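Local coordinates for protein ribonuclease T2 (Homo sapiens, PDB 3T0O) that cleaves single-stranded RNA, preferentially between purine and uridine residues, helping innate immunity by degrading microbial RNA into fragments that TLR8 senses, at residues 143-148 / 153-158; 177-180 / 185-188. All coordinates share one frame; numbering follows the deposited sequence.

Contact 1: residues 143-148 / 153-158; sequences DFKDAL and GVIPKI. With NAG (2-acetamido-2-deoxy-beta-D-glucopyranose), chain C.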
loop_
_atom_site.group_PDB
_atom_site.type_symbol
_atom_site.label_atom_id
_atom_site.label_comp_id
_atom_site.label_asym_id
_atom_site.label_seq_id
_atom_site.Cartn_x
_atom_site.Cartn_y
_atom_site.Cartn_z
ATOM N N ASP A 143 18.613 -1.126 5.058
ATOM C CA ASP A 143 18.034 -0.990 6.416
ATOM C C ASP A 143 16.589 -1.433 6.408
ATOM O O ASP A 143 16.143 -2.193 7.315
ATOM C CB ASP A 143 18.100 0.464 6.894
ATOM C CG ASP A 143 19.512 0.944 7.073
ATOM O OD1 ASP A 143 20.452 0.114 7.350
ATOM O OD2 ASP A 143 19.706 2.179 6.960
ATOM N N PHE A 144 15.844 -1.003 5.398
ATOM C CA PHE A 144 14.475 -1.376 5.280
ATOM C C PHE A 144 14.369 -2.839 4.877
ATOM O O PHE A 144 13.650 -3.582 5.458
ATOM C CB PHE A 144 13.816 -0.559 4.202
ATOM C CG PHE A 144 13.546 0.817 4.611
ATOM C CD1 PHE A 144 12.291 1.173 5.105
ATOM C CD2 PHE A 144 14.532 1.820 4.414
ATOM C CE1 PHE A 144 12.074 2.471 5.450
ATOM C CE2 PHE A 144 14.289 3.135 4.748
ATOM C CZ PHE A 144 13.035 3.449 5.290
ATOM N N LYS A 145 15.103 -3.237 3.834
ATOM C CA LYS A 145 14.892 -4.582 3.333
ATOM C C LYS A 145 15.248 -5.634 4.349
ATOM O O LYS A 145 14.473 -6.599 4.583
ATOM C CB LYS A 145 15.654 -4.758 2.017
ATOM C CG LYS A 145 14.991 -5.808 1.196
ATOM C CD LYS A 145 15.613 -5.895 -0.184
ATOM C CE LYS A 145 15.049 -4.798 -1.080
ATOM N NZ LYS A 145 15.612 -4.856 -2.472
ATOM N N ASP A 146 16.365 -5.472 5.009
ATOM C CA ASP A 146 16.833 -6.533 5.883
ATOM C C ASP A 146 15.993 -6.564 7.133
ATOM O O ASP A 146 15.648 -7.646 7.617
ATOM C CB ASP A 146 18.307 -6.372 6.195
ATOM C CG ASP A 146 19.168 -6.581 4.984
ATOM O OD1 ASP A 146 18.703 -7.177 3.976
ATOM O OD2 ASP A 146 20.317 -6.142 5.026
ATOM N N ALA A 147 15.627 -5.420 7.639
ATOM C CA ALA A 147 14.834 -5.403 8.868
ATOM C C ALA A 147 13.401 -5.905 8.604
ATOM O O ALA A 147 12.894 -6.679 9.425
ATOM C CB ALA A 147 14.894 -4.045 9.485
ATOM N N LEU A 148 12.766 -5.495 7.505
ATOM C CA LEU A 148 11.475 -6.059 7.176
ATOM C C LEU A 148 11.526 -7.542 6.865
ATOM O O LEU A 148 10.635 -8.308 7.241
ATOM C CB LEU A 148 10.807 -5.269 6.066
ATOM C CG LEU A 148 10.664 -3.845 6.565
ATOM C CD1 LEU A 148 10.029 -3.132 5.393
ATOM C CD2 LEU A 148 9.790 -3.619 7.845
ATOM N N GLY A 153 9.635 -12.279 7.827
ATOM C CA GLY A 153 10.041 -13.614 7.395
ATOM C C GLY A 153 9.970 -13.826 5.896
ATOM O O GLY A 153 10.161 -14.973 5.445
ATOM N N VAL A 154 9.774 -12.748 5.151
ATOM C CA VAL A 154 9.684 -12.780 3.726
ATOM C C VAL A 154 10.314 -11.507 3.205
ATOM O O VAL A 154 10.402 -10.526 3.920
ATOM C CB VAL A 154 8.212 -12.853 3.226
ATOM C CG1 VAL A 154 7.537 -14.152 3.638
ATOM C CG2 VAL A 154 7.376 -11.646 3.718
ATOM N N ILE A 155 10.756 -11.527 1.948
ATOM C CA ILE A 155 11.461 -10.354 1.385
ATOM C C ILE A 155 10.415 -9.415 0.779
ATOM O O ILE A 155 9.603 -9.840 -0.047
ATOM C CB ILE A 155 12.407 -10.799 0.239
ATOM C CG1 ILE A 155 13.409 -11.893 0.678
ATOM C CG2 ILE A 155 13.091 -9.580 -0.367
ATOM C CD1 ILE A 155 14.067 -11.650 1.969
ATOM N N PRO A 156 10.404 -8.168 1.237
ATOM C CA PRO A 156 9.448 -7.192 0.698
ATOM C C PRO A 156 10.016 -6.670 -0.609
ATOM O O PRO A 156 11.235 -6.792 -0.857
ATOM C CB PRO A 156 9.462 -6.096 1.739
ATOM C CG PRO A 156 10.869 -6.100 2.218
ATOM C CD PRO A 156 11.292 -7.572 2.240
ATOM N N LYS A 157 9.151 -6.026 -1.408
ATOM C CA LYS A 157 9.642 -5.223 -2.487
ATOM C C LYS A 157 9.551 -3.793 -1.988
ATOM O O LYS A 157 8.579 -3.366 -1.349
ATOM C CB LYS A 157 8.725 -5.373 -3.709
ATOM C CG LYS A 157 8.641 -6.768 -4.223
ATOM C CD LYS A 157 7.929 -6.774 -5.611
ATOM N N ILE A 158 10.581 -3.036 -2.267
ATOM C CA ILE A 158 10.644 -1.682 -1.779
ATOM C C ILE A 158 10.873 -0.755 -2.967
ATOM O O ILE A 158 11.816 -0.960 -3.755
ATOM C CB ILE A 158 11.765 -1.525 -0.821
ATOM C CG1 ILE A 158 11.699 -2.504 0.369
ATOM C CG2 ILE A 158 11.829 -0.047 -0.272
ATOM C CD1 ILE A 158 12.985 -2.604 1.047
HETATM C C1 NAG C . 11.497 -16.174 1.735
HETATM C C2 NAG C . 11.397 -17.190 2.872
HETATM C C3 NAG C . 12.585 -17.072 3.862
HETATM C C4 NAG C . 13.930 -16.906 3.154
HETATM C C5 NAG C . 13.789 -15.746 2.175
HETATM C C6 NAG C . 15.066 -15.284 1.488
HETATM C C7 NAG C . 9.088 -17.851 3.303
HETATM C C8 NAG C . 7.824 -17.696 4.094
HETATM N N2 NAG C . 10.132 -17.071 3.582
HETATM O O3 NAG C . 12.623 -18.178 4.735
HETATM O O4 NAG C . 14.998 -16.715 4.067
HETATM O O5 NAG C . 12.819 -16.153 1.218
HETATM O O6 NAG C . 15.566 -16.335 0.700
HETATM O O7 NAG C . 9.158 -18.718 2.417
HETATM O O HOH W 1 12.862 -4.340 -3.518
HETATM O O HOH W 2 14.870 -2.376 -3.419
#
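Pro156 turns its puckered ring to the helix at CG and CD: CG lies 3.9 Å from Leu148 CB, while CD packs against the backbone carbonyl of Lys145. Phe144 touches the second segment through its CB, not its ring, with Ile158 CD1 as the partner. The flat phenyl ring is directed elsewhere and meets the ring of Tyr224 edge-to-face. A second flat group, the acetamide of the N-acetylglucosamine, comes in at the far end. Its N2-H points at Gly153 O in a nearly straight bond (2.8 Å, 169°), and its methyl carbon C8 rests 3.6 Å from Val154 CG1. On the same sugar, C6 abuts Ile155 CD1, so three successive residues contact the glycan.

Between these ends Lys145 and Ile158 bury the largest areas of the contact. Chi1 of -154° swings the lysine chain roughly opposite its own backbone N, and a bend at chi3 (-81°) curls it round Ile158 CD1, which is 3.6 Å from Lys145 CB and 3.7 Å from Lys145 CE. The aliphatic part thus wraps the CD1 methyl, and the ammonium group is delivered to the strand's backbone. There one water accepts from both Lys145 NZ (3.0 Å) and Ile158 N (2.9 Å). A second water accepts from Lys145 NZ and donates, weakly, to Ile158 O. The polar link is therefore solvent-mediated, beside a direct interface that is mainly apolar.

Gly153, with positive phi, is where the chain leaves helix 141-152 and reverses towards strand 157-161. Leu148 and Phe144 also pack on helix 123-129, Phe144 and Ile158 share Ile172 of strand 171-180, and Pro156 reaches Leu177 of that strand, so the helix packs against strands 157-161 and 171-180 of the main sheet, with helix 123-129 also against it.

Contact 2: residues 177-180 / 185-188; sequences LCLT and QLQN. With NAG (2-acetamido-2-deoxy-beta-D-glucopyranose), chain C.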
loop_
_atom_site.group_PDB
_atom_site.type_symbol
_atom_site.label_atom_id
_atom_site.label_comp_id
_atom_site.label_asym_id
_atom_site.label_seq_id
_atom_site.Cartn_x
_atom_site.Cartn_y
_atom_site.Cartn_z
ATOM N N LEU A 177 4.340 -6.453 0.192
ATOM C CA LEU A 177 4.541 -7.760 0.871
ATOM C C LEU A 177 3.584 -8.717 0.162
ATOM O O LEU A 177 2.385 -8.446 0.024
ATOM C CB LEU A 177 4.172 -7.703 2.352
ATOM C CG LEU A 177 5.155 -6.832 3.187
ATOM C CD1 LEU A 177 4.494 -6.347 4.482
ATOM C CD2 LEU A 177 6.402 -7.698 3.437
ATOM N N CYS A 178 4.120 -9.851 -0.271
ATOM C CA CYS A 178 3.263 -10.816 -0.966
ATOM C C CYS A 178 2.553 -11.711 0.045
ATOM O O CYS A 178 3.055 -12.010 1.123
ATOM C CB CYS A 178 4.068 -11.642 -1.938
ATOM S SG CYS A 178 4.483 -10.556 -3.364
ATOM N N LEU A 179 1.361 -12.148 -0.356
ATOM C CA LEU A 179 0.458 -12.899 0.541
ATOM C C LEU A 179 -0.157 -14.043 -0.215
ATOM O O LEU A 179 -0.399 -13.965 -1.429
ATOM C CB LEU A 179 -0.688 -11.993 1.075
ATOM C CG LEU A 179 -0.248 -10.765 1.841
ATOM C CD1 LEU A 179 -1.498 -9.921 2.118
ATOM C CD2 LEU A 179 0.411 -11.138 3.137
ATOM N N THR A 180 -0.405 -15.135 0.482
ATOM C CA THR A 180 -0.939 -16.319 -0.222
ATOM C C THR A 180 -2.351 -16.067 -0.698
ATOM O O THR A 180 -3.093 -15.299 -0.126
ATOM C CB THR A 180 -0.926 -17.568 0.642
ATOM O OG1 THR A 180 -1.796 -17.358 1.787
ATOM C CG2 THR A 180 0.544 -17.883 1.060
ATOM N N GLN A 185 -1.560 -15.330 3.838
ATOM C CA GLN A 185 -0.411 -15.434 4.730
ATOM C C GLN A 185 0.834 -14.884 4.025
ATOM O O GLN A 185 0.932 -14.955 2.802
ATOM C CB GLN A 185 -0.251 -16.893 5.179
ATOM C CG GLN A 185 -1.489 -17.383 5.962
ATOM C CD GLN A 185 -1.791 -16.515 7.189
ATOM O OE1 GLN A 185 -2.800 -15.790 7.235
ATOM N NE2 GLN A 185 -0.909 -16.575 8.184
ATOM N N LEU A 186 1.786 -14.343 4.799
ATOM C CA LEU A 186 3.018 -13.813 4.174
ATOM C C LEU A 186 3.750 -14.875 3.370
ATOM O O LEU A 186 3.948 -16.014 3.859
ATOM C CB LEU A 186 3.972 -13.279 5.228
ATOM C CG LEU A 186 3.389 -11.960 5.722
ATOM C CD1 LEU A 186 3.978 -11.736 7.118
ATOM C CD2 LEU A 186 3.831 -10.799 4.838
ATOM N N GLN A 187 4.187 -14.462 2.177
ATOM C CA GLN A 187 5.013 -15.354 1.332
ATOM C C GLN A 187 6.024 -14.478 0.607
ATOM O O GLN A 187 5.888 -13.274 0.532
ATOM C CB GLN A 187 4.139 -16.133 0.310
ATOM C CG GLN A 187 3.372 -15.270 -0.632
ATOM C CD GLN A 187 2.884 -16.037 -1.877
ATOM O OE1 GLN A 187 1.793 -16.548 -1.888
ATOM N NE2 GLN A 187 3.720 -16.116 -2.904
ATOM N N ASN A 188 7.058 -15.123 0.068
ATOM C CA ASN A 188 7.870 -14.381 -0.833
ATOM C C ASN A 188 7.162 -14.112 -2.141
ATOM O O ASN A 188 6.304 -14.854 -2.534
ATOM C CB ASN A 188 9.172 -15.120 -1.067
ATOM C CG ASN A 188 10.096 -15.023 0.152
ATOM O OD1 ASN A 188 10.362 -13.910 0.677
ATOM N ND2 ASN A 188 10.586 -16.155 0.613
HETATM C C1 NAG C . 11.497 -16.174 1.735
HETATM C C2 NAG C . 11.397 -17.190 2.872
HETATM C C3 NAG C . 12.585 -17.072 3.862
HETATM C C4 NAG C . 13.930 -16.906 3.154
HETATM C C5 NAG C . 13.789 -15.746 2.175
HETATM C C6 NAG C . 15.066 -15.284 1.488
HETATM C C7 NAG C . 9.088 -17.851 3.303
HETATM C C8 NAG C . 7.824 -17.696 4.094
HETATM N N2 NAG C . 10.132 -17.071 3.582
HETATM O O3 NAG C . 12.623 -18.178 4.735
HETATM O O4 NAG C . 14.998 -16.715 4.067
HETATM O O5 NAG C . 12.819 -16.153 1.218
HETATM O O6 NAG C . 15.566 -16.335 0.700
HETATM O O7 NAG C . 9.158 -18.718 2.417
HETATM O O HOH W 3 6.746 -10.479 0.538
#
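Strand 171-180 and the short strand 186-187 form a beta hairpin, in which Leu179 and Leu186 make an antiparallel non-hydrogen-bonded pair with CA atoms 4.5 Å apart. Their side chains lie on the same face and cross at an angle, bringing the CD2 methyls to 3.8 Å; Leu186 CD2 also touches Leu177 CB.

Near the turn, Thr180 is bound twice to Gln185. Its N-H goes to Gln185 O at 2.7 Å, in the carbonyl plane, while Gln185 N donates to Thr180 OG1 at 2.9 Å. The threonine hydroxyl can take that bond because chi1 of 63° places OG1 between the backbone N and the carbonyl carbon, leaving CG2 to pack near Gln185 O. Further along, Gln187 N reaches Cys178 O over 2.9 Å, but from well above the carbonyl plane (44° out of it). A water fills in beside it, accepting from Cys178 N and donating to Gln187 O.

The Gln187 side chain lies across the first strand, with CG against the Cys178 carbonyl. Its amide is oriented by a straight bond from Gln187 NE2 to Asn188 O (2.9 Å, 173°), with the acceptor in the amide plane. On the other side of the amide, OE1 lies near Thr180 CA; Leu179 O, another acceptor, is close by without a bond.

Two covalent links lie at this end of the hairpin. Cys178 is joined by a disulfide to Cys189, and Asn188 carries the N-linked sugar through a 1.4 Å bond from ND2 to NAG C1. Because Asn188 OD1 accepts from Ile155 N, the glycosylated amide has its oxygen held by the protein and its nitrogen bonded to the sugar. This limits how the amide can rotate and would help orient the first sugar residue over the neighbouring loop.

In the fold
Contact 1 closes before contact 2 opens, so the two follow in series along the chain, their centres about 12 Å apart. Strands 157-161 and 171-180, antiparallel neighbours in the main sheet, carry one segment of each. The contacts also touch directly, where Val154 CG2 packs on Leu186 CD2. Tyr152, the last residue of helix 141-152, adds a further bridge by touching both Leu177 and Leu186. Contacts 1 and 2 both touch the same N-acetylglucosamine. Together they form a glycosylated margin of the fold, with the Leu177 side chain about 12 Å from that of His41, a predicted active-site residue.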